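Local coordinates for protein purine nucleoside phosphorylase (PDB 6BFV) that probably catalyses the reversible phosphorolysis of purine nucleosides such as inosine and guanosine to the free base and ribose 1-phosphate, at residues 116-121 against 240-245. Residues are numbered along the deposited sequence; the frame is centred on the assembly and turned at random.
Sequences TNLAGG and VSLIAN. With DJP (5-fluoropyrimidin-2-ol), chain G.
The carboxamide of Asn117 meets Ser241 at its oxygen: Ser241 OG donates to Asn117 OD1 at 2.8 Å, within the carbonyl plane and on a lone pair. ND2 of the same amide is hydrogen-bonded to Thr223 OG1, so both polar ends of the amide are held and its rotation is restrained. A chi1 of 60° tucks this carboxamide in over its own main chain and turns OD1 toward Ser241. The flat ring of 5-fluoropyrimidin-2-ol lies with one face over the backbone of 119-120, Gly120 CA standing 3.3 Å from N1 of the ligand. At the ring's hydroxyl-bearing edge are Ala244 CB and the amide of Asn245, whose OD1 lies 3.5 Å from O of the ligand; a weak 3.4 Å hydrogen bond joins that O to Ala119 O. Asn245 is itself gripped by Ser247 at OD1 and by Asp250 at ND2.

The strands 116-121 and 240-245 that carry these groups are parallel neighbours in the central sheet. Leu242 N reaches Asn117 O at 2.9 Å, and further backbone bonds continue to Gly121 N, which donates to Asn245 O at 2.8 Å. On the face carrying Thr116 and Val240, Leu118 and Leu242 lie side by side, their CD2 methyls 3.7 Å apart, with helix 259-283 packed against both. On the other face, Ala119 CB rests beside the Ser241 side chain, while Tyr194 touches Asn117 and Ser241.

Ala119 O thus serves two donors, Ala244 N and, weakly, the ligand hydroxyl. The backbone bonds bring Ala119 O and Gly120 next to the Asn245 amide, around the ligand. Asn245 is probably the asparagine that recognises the purine base, as in related phosphorylases, and the bound fluoropyrimidinol probably marks that pocket.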
loop_
_atom_site.group_PDB
_atom_site.type_symbol
_atom_site.label_atom_id
_atom_site.label_comp_id
_atom_site.label_asym_id
_atom_site.label_seq_id
_atom_site.Cartn_x
_atom_site.Cartn_y
_atom_site.Cartn_z
ATOM N N THR A 116 2.968 7.312 23.266
ATOM C CA THR A 116 4.090 8.131 22.807
ATOM C C THR A 116 4.886 7.364 21.734
ATOM O O THR A 116 4.843 6.133 21.653
ATOM C CB THR A 116 5.006 8.543 23.980
ATOM O OG1 THR A 116 5.612 7.390 24.559
ATOM C CG2 THR A 116 4.264 9.304 25.115
ATOM N N ASN A 117 5.576 8.105 20.871
ATOM C CA ASN A 117 6.406 7.514 19.833
ATOM C C ASN A 117 7.493 8.505 19.435
ATOM O O ASN A 117 7.504 9.669 19.867
ATOM C CB ASN A 117 5.607 7.094 18.575
ATOM C CG ASN A 117 4.878 8.259 17.901
ATOM O OD1 ASN A 117 5.501 9.208 17.431
ATOM N ND2 ASN A 117 3.542 8.150 17.783
ATOM N N LEU A 118 8.412 8.014 18.607
ATOM C CA LEU A 118 9.453 8.822 17.975
ATOM C C LEU A 118 9.101 9.035 16.502
ATOM O O LEU A 118 8.691 8.084 15.814
ATOM C CB LEU A 118 10.830 8.132 18.065
ATOM C CG LEU A 118 11.384 7.754 19.451
ATOM C CD1 LEU A 118 12.667 6.898 19.402
ATOM C CD2 LEU A 118 11.672 8.967 20.194
ATOM N N ALA A 119 9.325 10.246 15.990
ATOM C CA ALA A 119 8.909 10.563 14.623
ATOM C C ALA A 119 9.906 11.500 13.943
ATOM O O ALA A 119 10.743 12.125 14.594
ATOM C CB ALA A 119 7.509 11.187 14.622
ATOM N N GLY A 120 9.837 11.571 12.612
ATOM C CA GLY A 120 10.628 12.549 11.860
ATOM C C GLY A 120 9.780 13.795 11.642
ATOM O O GLY A 120 8.571 13.702 11.423
ATOM N N GLY A 121 10.413 14.965 11.689
ATOM C CA GLY A 121 9.689 16.226 11.429
ATOM C C GLY A 121 9.658 16.582 9.952
ATOM O O GLY A 121 10.664 16.476 9.252
ATOM N N VAL A 240 1.344 11.359 21.426
ATOM C CA VAL A 240 2.362 12.412 21.402
ATOM C C VAL A 240 3.623 11.901 20.691
ATOM O O VAL A 240 4.166 10.839 21.038
ATOM C CB VAL A 240 2.690 12.903 22.825
ATOM C CG1 VAL A 240 3.704 14.039 22.774
ATOM C CG2 VAL A 240 1.398 13.398 23.531
ATOM N N SER A 241 4.074 12.634 19.675
ATOM C CA SER A 241 5.304 12.293 18.963
ATOM C C SER A 241 6.418 13.157 19.534
ATOM O O SER A 241 6.234 14.365 19.735
ATOM C CB SER A 241 5.257 12.548 17.449
ATOM O OG SER A 241 4.420 11.675 16.747
ATOM N N LEU A 242 7.556 12.527 19.808
ATOM C CA LEU A 242 8.822 13.219 20.010
ATOM C C LEU A 242 9.580 13.302 18.686
ATOM O O LEU A 242 9.900 12.264 18.086
ATOM C CB LEU A 242 9.659 12.495 21.057
ATOM C CG LEU A 242 11.090 13.005 21.204
ATOM C CD1 LEU A 242 11.189 14.478 21.663
ATOM C CD2 LEU A 242 11.802 12.097 22.172
ATOM N N ILE A 243 9.870 14.531 18.245
ATOM C CA ILE A 243 10.616 14.806 17.007
ATOM C C ILE A 243 12.097 14.537 17.227
ATOM O O ILE A 243 12.726 15.122 18.120
ATOM C CB ILE A 243 10.407 16.261 16.553
ATOM C CG1 ILE A 243 8.929 16.534 16.260
ATOM C CG2 ILE A 243 11.255 16.594 15.340
ATOM C CD1 ILE A 243 8.284 15.529 15.395
ATOM N N ALA A 244 12.661 13.664 16.416
ATOM C CA ALA A 244 14.086 13.359 16.501
ATOM C C ALA A 244 14.930 13.918 15.350
ATOM O O ALA A 244 16.158 13.830 15.420
ATOM C CB ALA A 244 14.303 11.850 16.582
ATOM N N ASN A 245 14.329 14.509 14.323
ATOM C CA ASN A 245 15.086 15.189 13.268
ATOM C C ASN A 245 14.099 16.045 12.487
ATOM O O ASN A 245 12.880 15.918 12.662
ATOM C CB ASN A 245 15.815 14.190 12.367
ATOM C CG ASN A 245 14.972 13.728 11.192
ATOM O OD1 ASN A 245 13.730 13.660 11.279
ATOM N ND2 ASN A 245 15.640 13.394 10.087
HETATM C C3 DJP G . 11.692 8.928 11.104
HETATM C C2 DJP G . 12.857 9.890 12.948
HETATM C C1 DJP G . 11.459 7.948 13.356
HETATM O O DJP G . 13.724 10.869 13.416
HETATM N N DJP G . 12.347 8.938 13.819
HETATM N N1 DJP G . 12.522 9.891 11.543
HETATM C C DJP G . 11.154 7.978 12.003
HETATM F F DJP G . 10.314 7.040 11.520
#